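Local coordinates for protein translation initiation factor eIF-2B (Pyrococcus horikoshii, PDB 1VB5) that probably catalyses the exchange of GDP for GTP on translation initiation factor 2, at residues 60-65 with 249-254; 143-148 with 237-242; 193-198 with 232-237. All blocks are in the same frame, centred on the assembly; numbering follows the deposited sequence.

Interaction 1 of 3, residues 60-65 with 249-254; sequences PSMASL and VLFDVT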
loop_
_atom_site.group_PDB
_atom_site.type_symbol
_atom_site.label_atom_id
_atom_site.label_comp_id
_atom_site.label_asym_id
_atom_site.label_seq_id
_atom_site.Cartn_x
_atom_site.Cartn_y
_atom_site.Cartn_z
ATOM N N PRO B 60 -11.817 -1.684 -19.529
ATOM C CA PRO B 60 -11.222 -0.635 -20.363
ATOM C C PRO B 60 -9.777 -0.298 -19.982
ATOM O O PRO B 60 -9.128 0.495 -20.661
ATOM C CB PRO B 60 -12.165 0.549 -20.155
ATOM C CG PRO B 60 -13.485 -0.114 -19.881
ATOM C CD PRO B 60 -13.089 -1.227 -18.942
ATOM N N SER B 61 -9.281 -0.898 -18.899
ATOM C CA SER B 61 -7.908 -0.653 -18.450
ATOM C C SER B 61 -6.910 -1.619 -19.092
ATOM O O SER B 61 -5.700 -1.446 -18.959
ATOM C CB SER B 61 -7.806 -0.775 -16.921
ATOM O OG SER B 61 -8.539 0.243 -16.257
ATOM N N MET B 62 -7.416 -2.638 -19.780
ATOM C CA MET B 62 -6.545 -3.620 -20.417
ATOM C C MET B 62 -6.489 -3.458 -21.929
ATOM O O MET B 62 -7.468 -3.708 -22.637
ATOM C CB MET B 62 -6.991 -5.037 -20.055
ATOM C CG MET B 62 -6.713 -5.405 -18.606
ATOM S SD MET B 62 -7.121 -7.117 -18.236
ATOM C CE MET B 62 -6.729 -7.198 -16.477
ATOM N N ALA B 63 -5.326 -3.040 -22.413
ATOM C CA ALA B 63 -5.111 -2.820 -23.835
ATOM C C ALA B 63 -5.193 -4.106 -24.651
ATOM O O ALA B 63 -5.463 -4.065 -25.846
ATOM C CB ALA B 63 -3.757 -2.156 -24.054
ATOM N N SER B 64 -4.956 -5.241 -24.006
ATOM C CA SER B 64 -4.994 -6.517 -24.703
ATOM C C SER B 64 -6.379 -6.763 -25.289
ATOM O O SER B 64 -6.508 -7.295 -26.393
ATOM C CB SER B 64 -4.615 -7.657 -23.756
ATOM O OG SER B 64 -5.563 -7.788 -22.716
ATOM N N LEU B 65 -7.415 -6.363 -24.558
ATOM C CA LEU B 65 -8.777 -6.547 -25.034
ATOM C C LEU B 65 -9.054 -5.657 -26.242
ATOM O O LEU B 65 -9.688 -6.086 -27.208
ATOM C CB LEU B 65 -9.773 -6.250 -23.911
ATOM C CG LEU B 65 -9.623 -7.161 -22.691
ATOM C CD1 LEU B 65 -10.662 -6.795 -21.640
ATOM C CD2 LEU B 65 -9.785 -8.614 -23.118
ATOM N N VAL B 249 -10.498 1.567 -6.535
ATOM C CA VAL B 249 -10.048 1.813 -7.902
ATOM C C VAL B 249 -8.930 0.796 -8.084
ATOM O O VAL B 249 -7.882 0.884 -7.435
ATOM C CB VAL B 249 -9.493 3.253 -8.069
ATOM C CG1 VAL B 249 -9.021 3.480 -9.505
ATOM C CG2 VAL B 249 -10.574 4.271 -7.708
ATOM N N LEU B 250 -9.160 -0.172 -8.963
ATOM C CA LEU B 250 -8.208 -1.255 -9.184
ATOM C C LEU B 250 -6.928 -0.955 -9.946
ATOM O O LEU B 250 -5.938 -1.669 -9.785
ATOM C CB LEU B 250 -8.927 -2.426 -9.857
ATOM C CG LEU B 250 -10.021 -3.094 -9.017
ATOM C CD1 LEU B 250 -10.980 -3.825 -9.928
ATOM C CD2 LEU B 250 -9.393 -4.042 -7.997
ATOM N N PHE B 251 -6.923 0.085 -10.772
ATOM C CA PHE B 251 -5.719 0.377 -11.533
ATOM C C PHE B 251 -5.199 1.792 -11.386
ATOM O O PHE B 251 -5.946 2.728 -11.098
ATOM C CB PHE B 251 -5.939 0.053 -13.014
ATOM C CG PHE B 251 -6.495 -1.322 -13.247
ATOM C CD1 PHE B 251 -7.867 -1.534 -13.279
ATOM C CD2 PHE B 251 -5.648 -2.410 -13.400
ATOM C CE1 PHE B 251 -8.391 -2.818 -13.460
ATOM C CE2 PHE B 251 -6.159 -3.695 -13.580
ATOM C CZ PHE B 251 -7.533 -3.898 -13.610
ATOM N N ASP B 252 -3.895 1.928 -11.590
ATOM C CA ASP B 252 -3.230 3.207 -11.479
ATOM C C ASP B 252 -2.370 3.488 -12.690
ATOM O O ASP B 252 -2.285 2.676 -13.610
ATOM C CB ASP B 252 -2.343 3.227 -10.242
ATOM C CG ASP B 252 -1.025 2.445 -10.431
ATOM O OD1 ASP B 252 -1.054 1.232 -10.709
ATOM O OD2 ASP B 252 0.053 3.056 -10.286
ATOM N N VAL B 253 -1.711 4.642 -12.654
ATOM C CA VAL B 253 -0.846 5.080 -13.735
ATOM C C VAL B 253 0.550 5.471 -13.248
ATOM O O VAL B 253 0.699 6.275 -12.323
ATOM C CB VAL B 253 -1.465 6.289 -14.454
ATOM C CG1 VAL B 253 -0.609 6.677 -15.654
ATOM C CG2 VAL B 253 -2.880 5.959 -14.889
ATOM N N THR B 254 1.575 4.898 -13.875
ATOM C CA THR B 254 2.950 5.220 -13.528
ATOM C C THR B 254 3.643 5.964 -14.673
ATOM O O THR B 254 3.714 5.467 -15.803
ATOM C CB THR B 254 3.777 3.955 -13.213
ATOM O OG1 THR B 254 3.214 3.272 -12.085
ATOM C CG2 THR B 254 5.217 4.335 -12.899
#
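Ser61 and Phe251 meet where the helical N-terminal part of the chain joins the small antiparallel sheet 187-188, 194-197 and 251-254. Ser61 lies in the short turn between helix 41-58 and helix 63-71. Phe251 begins strand 251-254, at one side of that sheet. The central contact is a CH-pi interaction. Ser61 CB sits over one face of the Phe251 ring, 4.0 Å from its centroid and 23° off the ring normal. Ser61 CB is offset toward the rim and lies 3.7 Å from Phe251 CD1. The hydroxyl follows the same side, with Ser61 OG 3.5 Å from Phe251 CD1. Phe251 CG stands anti to its own carbonyl carbon (chi1 -51°), which sends the ring out from the strand toward the turn. Met62 adds a looser apolar contact. Its extended chain brings Met62 CE obliquely to 4.4 Å from Phe251 CZ. Beyond the two segments, the ring also touches Asn59 and Asp186. All three touching residues are buried. The polar end of Ser61 is spoken for: OG bonds to Met233 O and Met235 N, in the segment that runs past the turn. Replacing Phe251 by an alanine would probably open a gap beneath Ser61 CB and leave the methyl end of Met62 without this aromatic partner. The serine thus plays two parts. Its carbon rests on an aromatic face, while its buried oxygen is satisfied by backbone groups of a third segment.

Interaction 2 of 3, residues 143-148 with 237-242; sequences SSPDYE and RDLIRG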
loop_
_atom_site.group_PDB
_atom_site.type_symbol
_atom_site.label_atom_id
_atom_site.label_comp_id
_atom_site.label_asym_id
_atom_site.label_seq_id
_atom_site.Cartn_x
_atom_site.Cartn_y
_atom_site.Cartn_z
ATOM N N SER B 143 -1.311 -7.884 -2.249
ATOM C CA SER B 143 -2.157 -7.131 -3.183
ATOM C C SER B 143 -3.637 -7.001 -2.832
ATOM O O SER B 143 -4.480 -7.715 -3.388
ATOM C CB SER B 143 -2.047 -7.723 -4.594
ATOM O OG SER B 143 -0.692 -7.872 -4.981
ATOM N N SER B 144 -3.955 -6.073 -1.937
ATOM C CA SER B 144 -5.342 -5.847 -1.538
ATOM C C SER B 144 -6.140 -5.336 -2.734
ATOM O O SER B 144 -5.595 -4.671 -3.611
ATOM C CB SER B 144 -5.404 -4.816 -0.408
ATOM O OG SER B 144 -4.663 -5.261 0.712
ATOM N N PRO B 145 -7.457 -5.594 -2.759
ATOM C CA PRO B 145 -8.230 -6.322 -1.749
ATOM C C PRO B 145 -8.496 -7.795 -2.069
ATOM O O PRO B 145 -8.992 -8.527 -1.217
ATOM C CB PRO B 145 -9.521 -5.529 -1.701
ATOM C CG PRO B 145 -9.752 -5.270 -3.159
ATOM C CD PRO B 145 -8.359 -4.864 -3.667
ATOM N N ASP B 146 -8.174 -8.225 -3.288
ATOM C CA ASP B 146 -8.430 -9.610 -3.696
ATOM C C ASP B 146 -7.274 -10.567 -3.442
ATOM O O ASP B 146 -7.413 -11.774 -3.611
ATOM C CB ASP B 146 -8.810 -9.650 -5.175
ATOM C CG ASP B 146 -10.047 -8.834 -5.467
ATOM O OD1 ASP B 146 -11.107 -9.154 -4.885
ATOM O OD2 ASP B 146 -9.957 -7.872 -6.265
ATOM N N TYR B 147 -6.131 -10.017 -3.055
ATOM C CA TYR B 147 -4.956 -10.819 -2.746
ATOM C C TYR B 147 -4.473 -11.744 -3.864
ATOM O O TYR B 147 -4.129 -12.896 -3.615
ATOM C CB TYR B 147 -5.213 -11.629 -1.471
ATOM C CG TYR B 147 -5.560 -10.766 -0.275
ATOM C CD1 TYR B 147 -6.722 -10.992 0.460
ATOM C CD2 TYR B 147 -4.742 -9.700 0.099
ATOM C CE1 TYR B 147 -7.063 -10.175 1.534
ATOM C CE2 TYR B 147 -5.071 -8.878 1.168
ATOM C CZ TYR B 147 -6.230 -9.119 1.882
ATOM O OH TYR B 147 -6.557 -8.308 2.945
ATOM N N GLU B 148 -4.432 -11.237 -5.092
ATOM C CA GLU B 148 -3.960 -12.042 -6.213
ATOM C C GLU B 148 -2.469 -12.318 -5.995
ATOM O O GLU B 148 -1.888 -13.213 -6.614
ATOM C CB GLU B 148 -4.170 -11.301 -7.541
ATOM C CG GLU B 148 -3.390 -9.993 -7.661
ATOM C CD GLU B 148 -4.169 -8.771 -7.170
ATOM O OE1 GLU B 148 -5.115 -8.924 -6.358
ATOM O OE2 GLU B 148 -3.819 -7.649 -7.598
ATOM N N ARG B 237 -14.387 -1.693 -8.586
ATOM C CA ARG B 237 -15.344 -2.710 -8.142
ATOM C C ARG B 237 -15.808 -2.320 -6.743
ATOM O O ARG B 237 -15.085 -1.642 -6.014
ATOM C CB ARG B 237 -14.708 -4.101 -8.026
ATOM C CG ARG B 237 -14.171 -4.742 -9.288
ATOM C CD ARG B 237 -13.637 -6.134 -8.929
ATOM N NE ARG B 237 -12.437 -6.506 -9.673
ATOM C CZ ARG B 237 -12.435 -6.980 -10.914
ATOM N NH1 ARG B 237 -13.581 -7.151 -11.565
ATOM N NH2 ARG B 237 -11.283 -7.279 -11.506
ATOM N N ASP B 238 -17.000 -2.763 -6.362
ATOM C CA ASP B 238 -17.523 -2.472 -5.031
ATOM C C ASP B 238 -16.742 -3.262 -3.985
ATOM O O ASP B 238 -16.343 -4.404 -4.227
ATOM C CB ASP B 238 -19.005 -2.841 -4.955
ATOM C CG ASP B 238 -19.897 -1.805 -5.604
ATOM O OD1 ASP B 238 -19.469 -1.200 -6.610
ATOM O OD2 ASP B 238 -21.029 -1.600 -5.116
ATOM N N LEU B 239 -16.520 -2.649 -2.827
ATOM C CA LEU B 239 -15.785 -3.304 -1.747
ATOM C C LEU B 239 -16.322 -2.898 -0.378
ATOM O O LEU B 239 -16.651 -1.731 -0.144
ATOM C CB LEU B 239 -14.293 -2.961 -1.840
ATOM C CG LEU B 239 -13.380 -3.423 -0.696
ATOM C CD1 LEU B 239 -13.310 -4.942 -0.656
ATOM C CD2 LEU B 239 -11.995 -2.838 -0.890
ATOM N N ILE B 240 -16.416 -3.875 0.518
ATOM C CA ILE B 240 -16.897 -3.649 1.877
ATOM C C ILE B 240 -16.140 -4.541 2.860
ATOM O O ILE B 240 -16.007 -5.744 2.648
ATOM C CB ILE B 240 -18.408 -3.954 2.010
ATOM C CG1 ILE B 240 -19.215 -3.001 1.132
ATOM C CG2 ILE B 240 -18.847 -3.798 3.462
ATOM C CD1 ILE B 240 -20.719 -3.192 1.244
ATOM N N ARG B 241 -15.632 -3.932 3.925
ATOM C CA ARG B 241 -14.901 -4.649 4.967
ATOM C C ARG B 241 -15.447 -4.111 6.280
ATOM O O ARG B 241 -15.469 -2.899 6.500
ATOM C CB ARG B 241 -13.400 -4.383 4.854
ATOM C CG ARG B 241 -12.564 -5.070 5.927
ATOM C CD ARG B 241 -11.077 -4.883 5.665
ATOM N NE ARG B 241 -10.619 -5.644 4.503
ATOM C CZ ARG B 241 -10.509 -6.971 4.474
ATOM N NH1 ARG B 241 -10.823 -7.692 5.545
ATOM N NH2 ARG B 241 -10.081 -7.579 3.378
ATOM N N GLY B 242 -15.885 -5.010 7.155
ATOM C CA GLY B 242 -16.484 -4.569 8.398
ATOM C C GLY B 242 -17.843 -4.066 7.947
ATOM O O GLY B 242 -18.527 -4.736 7.175
#
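The Tyr147 ring and the Arg241 guanidinium approach each other from opposite directions, with their planes 51° apart. Tyr147 OH lies 3.6 Å from Arg241 NH2, obliquely to both flat groups, so this is close polar packing and not a stack. One face of the Tyr147 ring carries Pro145 O of its own loop, 3.7 Å above the plane and toward the rim. Loop 143-148 follows strand 136-141 and leads into helix 148-158, a beta-to-alpha connection of the Rossmann-like domain. The tyrosine also makes a cation-pi contact with Arg241 of the second subunit, so Arg241 of both subunits comes close to this ring. Segment 237-242 belongs to the arm whose short strands 240-241 and 244-245 pair as an antiparallel hairpin. The contact lies at the surface, where the arm passes the loop and the second subunit comes close. Leu239 of this arm packs against Thr167 of the second subunit. Arg241 extends anti to its backbone N (chi1 179°) and then bends at chi3 (-70°), which turns the guanidinium toward Tyr147. A second polar pair is held apart: Asp146 OD2 and Arg237 NE are 4.4 Å apart, and Asp146 OD2 lies obliquely to the Arg237 guanidinium. Their opposite charges would still be expected to attract. Between these polar pairs lies the apolar centre of the contact. The peptide bond before Pro145 is cis, and the proline ring crosses the Leu239 side chain at a slant. Leu239 CD2 sits 3.7 Å from Pro145 CB and 4.0 Å from Pro145 CG, and Leu239 CD1 is 4.0 Å from the same Pro145 CB.

Interaction 3 of 3, residues 193-198 with 232-237; sequences YVVNKA and VMLMER
Val195 and Val232 reach toward each other tip to tip between strand 194-197 and the extended segment 232-237. The approach is made by methyl groups alone. Val195 CG2 fits against both branches of Val232, 4.0 Å from Val232 CG1 and 4.1 Å from Val232 CG2. The other branch of Val195 meets a different residue. Val195 CG1 lies 4.2 Å from Leu234 CD2, and here the two side chains cross at an angle. Val195 CG1 is anti to the backbone N (chi1 180°), while CG2 is anti to the carbonyl carbon. The fork is thus divided between two partners, one branch for each. Leu234 comes from the flank: its bond from the backbone does not aim at the strand, but its CD2 methyl reaches it. The packing is apolar and fairly loose. It buries 97 Å² in all, and more than half of that belongs to Val195. Val195 is buried, and its two partners, Val232 and Leu234, are partly exposed. Strand 194-197 is the middle strand of the three-stranded antiparallel sheet, between 187-188 and 251-254. Val195 also packs on Met187 of the first neighbour and on Phe251 of the second. Leu234 too lies against Phe251, and it touches Leu173 of the second subunit. The segment 232-237 therefore runs over this sheet and beside the subunit interface, on its way from strand 214-217 to strand 240-241.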
loop_
_atom_site.group_PDB
_atom_site.type_symbol
_atom_site.label_atom_id
_atom_site.label_comp_id
_atom_site.label_asym_id
_atom_site.label_seq_id
_atom_site.Cartn_x
_atom_site.Cartn_y
_atom_site.Cartn_z
ATOM N N TYR B 193 3.105 5.864 -20.597
ATOM C CA TYR B 193 2.796 5.660 -19.191
ATOM C C TYR B 193 2.322 4.226 -19.016
ATOM O O TYR B 193 1.821 3.603 -19.963
ATOM C CB TYR B 193 1.721 6.650 -18.730
ATOM C CG TYR B 193 2.235 8.069 -18.573
ATOM C CD1 TYR B 193 2.916 8.702 -19.613
ATOM C CD2 TYR B 193 2.045 8.776 -17.385
ATOM C CE1 TYR B 193 3.400 10.008 -19.475
ATOM C CE2 TYR B 193 2.529 10.088 -17.233
ATOM C CZ TYR B 193 3.206 10.692 -18.283
ATOM O OH TYR B 193 3.703 11.970 -18.149
ATOM N N VAL B 194 2.488 3.700 -17.809
ATOM C CA VAL B 194 2.111 2.323 -17.521
ATOM C C VAL B 194 0.898 2.212 -16.614
ATOM O O VAL B 194 0.885 2.747 -15.505
ATOM C CB VAL B 194 3.281 1.563 -16.858
ATOM C CG1 VAL B 194 2.889 0.104 -16.611
ATOM C CG2 VAL B 194 4.517 1.651 -17.732
ATOM N N VAL B 195 -0.125 1.521 -17.100
ATOM C CA VAL B 195 -1.340 1.303 -16.328
ATOM C C VAL B 195 -1.202 -0.090 -15.720
ATOM O O VAL B 195 -0.955 -1.070 -16.432
ATOM C CB VAL B 195 -2.591 1.334 -17.214
ATOM C CG1 VAL B 195 -3.832 1.098 -16.362
ATOM C CG2 VAL B 195 -2.688 2.675 -17.933
ATOM N N ASN B 196 -1.339 -0.176 -14.403
ATOM C CA ASN B 196 -1.199 -1.455 -13.733
ATOM C C ASN B 196 -1.935 -1.415 -12.404
ATOM O O ASN B 196 -2.462 -0.378 -12.015
ATOM C CB ASN B 196 0.294 -1.766 -13.519
ATOM C CG ASN B 196 0.545 -3.230 -13.206
ATOM O OD1 ASN B 196 0.075 -4.118 -13.920
ATOM N ND2 ASN B 196 1.294 -3.492 -12.142
ATOM N N LYS B 197 -1.975 -2.552 -11.718
ATOM C CA LYS B 197 -2.648 -2.657 -10.430
ATOM C C LYS B 197 -2.327 -1.452 -9.534
ATOM O O LYS B 197 -1.177 -1.017 -9.444
ATOM C CB LYS B 197 -2.225 -3.952 -9.729
ATOM C CG LYS B 197 -2.927 -4.195 -8.399
ATOM C CD LYS B 197 -4.408 -4.499 -8.602
ATOM C CE LYS B 197 -5.180 -4.415 -7.280
ATOM N NZ LYS B 197 -4.570 -5.272 -6.221
ATOM N N ALA B 198 -3.356 -0.917 -8.884
ATOM C CA ALA B 198 -3.200 0.219 -7.987
ATOM C C ALA B 198 -2.076 -0.069 -6.998
ATOM O O ALA B 198 -2.033 -1.140 -6.391
ATOM C CB ALA B 198 -4.499 0.469 -7.240
ATOM N N VAL B 232 -7.062 7.715 -19.754
ATOM C CA VAL B 232 -7.275 6.339 -19.318
ATOM C C VAL B 232 -8.425 6.179 -18.325
ATOM O O VAL B 232 -8.626 7.023 -17.449
ATOM C CB VAL B 232 -5.994 5.763 -18.678
ATOM C CG1 VAL B 232 -6.272 4.385 -18.092
ATOM C CG2 VAL B 232 -4.892 5.683 -19.719
ATOM N N MET B 233 -9.179 5.093 -18.484
ATOM C CA MET B 233 -10.296 4.767 -17.598
ATOM C C MET B 233 -9.797 3.717 -16.607
ATOM O O MET B 233 -9.361 2.637 -17.015
ATOM C CB MET B 233 -11.465 4.169 -18.389
ATOM C CG MET B 233 -12.238 5.143 -19.262
ATOM S SD MET B 233 -13.463 4.281 -20.306
ATOM C CE MET B 233 -14.807 3.987 -19.125
ATOM N N LEU B 234 -9.853 4.028 -15.315
ATOM C CA LEU B 234 -9.409 3.088 -14.286
ATOM C C LEU B 234 -10.630 2.394 -13.685
ATOM O O LEU B 234 -11.426 3.015 -12.974
ATOM C CB LEU B 234 -8.625 3.828 -13.201
ATOM C CG LEU B 234 -7.413 4.624 -13.701
ATOM C CD1 LEU B 234 -6.783 5.387 -12.544
ATOM C CD2 LEU B 234 -6.403 3.682 -14.344
ATOM N N MET B 235 -10.768 1.104 -13.983
ATOM C CA MET B 235 -11.896 0.302 -13.515
ATOM C C MET B 235 -11.983 0.190 -11.992
ATOM O O MET B 235 -10.967 0.161 -11.294
ATOM C CB MET B 235 -11.832 -1.096 -14.148
ATOM C CG MET B 235 -13.069 -1.955 -13.909
ATOM S SD MET B 235 -13.057 -3.507 -14.850
ATOM C CE MET B 235 -12.321 -4.645 -13.664
ATOM N N GLU B 236 -13.211 0.118 -11.488
ATOM C CA GLU B 236 -13.458 0.023 -10.055
ATOM C C GLU B 236 -14.516 -1.045 -9.743
ATOM O O GLU B 236 -15.420 -1.282 -10.547
ATOM C CB GLU B 236 -13.936 1.385 -9.541
ATOM C CG GLU B 236 -13.912 1.533 -8.035
ATOM C CD GLU B 236 -14.504 2.852 -7.555
ATOM O OE1 GLU B 236 -14.331 3.879 -8.249
ATOM O OE2 GLU B 236 -15.131 2.856 -6.473
ATOM N N ARG B 237 -14.387 -1.693 -8.586
ATOM C CA ARG B 237 -15.344 -2.710 -8.142
ATOM C C ARG B 237 -15.808 -2.320 -6.743
ATOM O O ARG B 237 -15.085 -1.642 -6.014
ATOM C CB ARG B 237 -14.708 -4.101 -8.026
ATOM C CG ARG B 237 -14.171 -4.742 -9.288
ATOM C CD ARG B 237 -13.637 -6.134 -8.929
ATOM N NE ARG B 237 -12.437 -6.506 -9.673
ATOM C CZ ARG B 237 -12.435 -6.980 -10.914
ATOM N NH1 ARG B 237 -13.581 -7.151 -11.565
ATOM N NH2 ARG B 237 -11.283 -7.279 -11.506
#

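From the N terminus, the chain first opens interaction 1 at the turn before helix 63-71, then interaction 2 at the loop after strand 136-141, then interaction 3 at strand 194-197. The loops close in reverse order, at 232-237, 237-242 and 249-254, so the three nest one within another and none cross. Interactions 2 and 3 share Arg237, which also packs on Leu250 from interaction 1. The Lys197 to Glu148 salt bridge joins interactions 2 and 3 again. Interactions 1 and 3 use adjacent strands of one sheet. Together the contacts tie the N-terminal helices, the Rossmann-like domain and the hairpin arm to one another, near the second subunit.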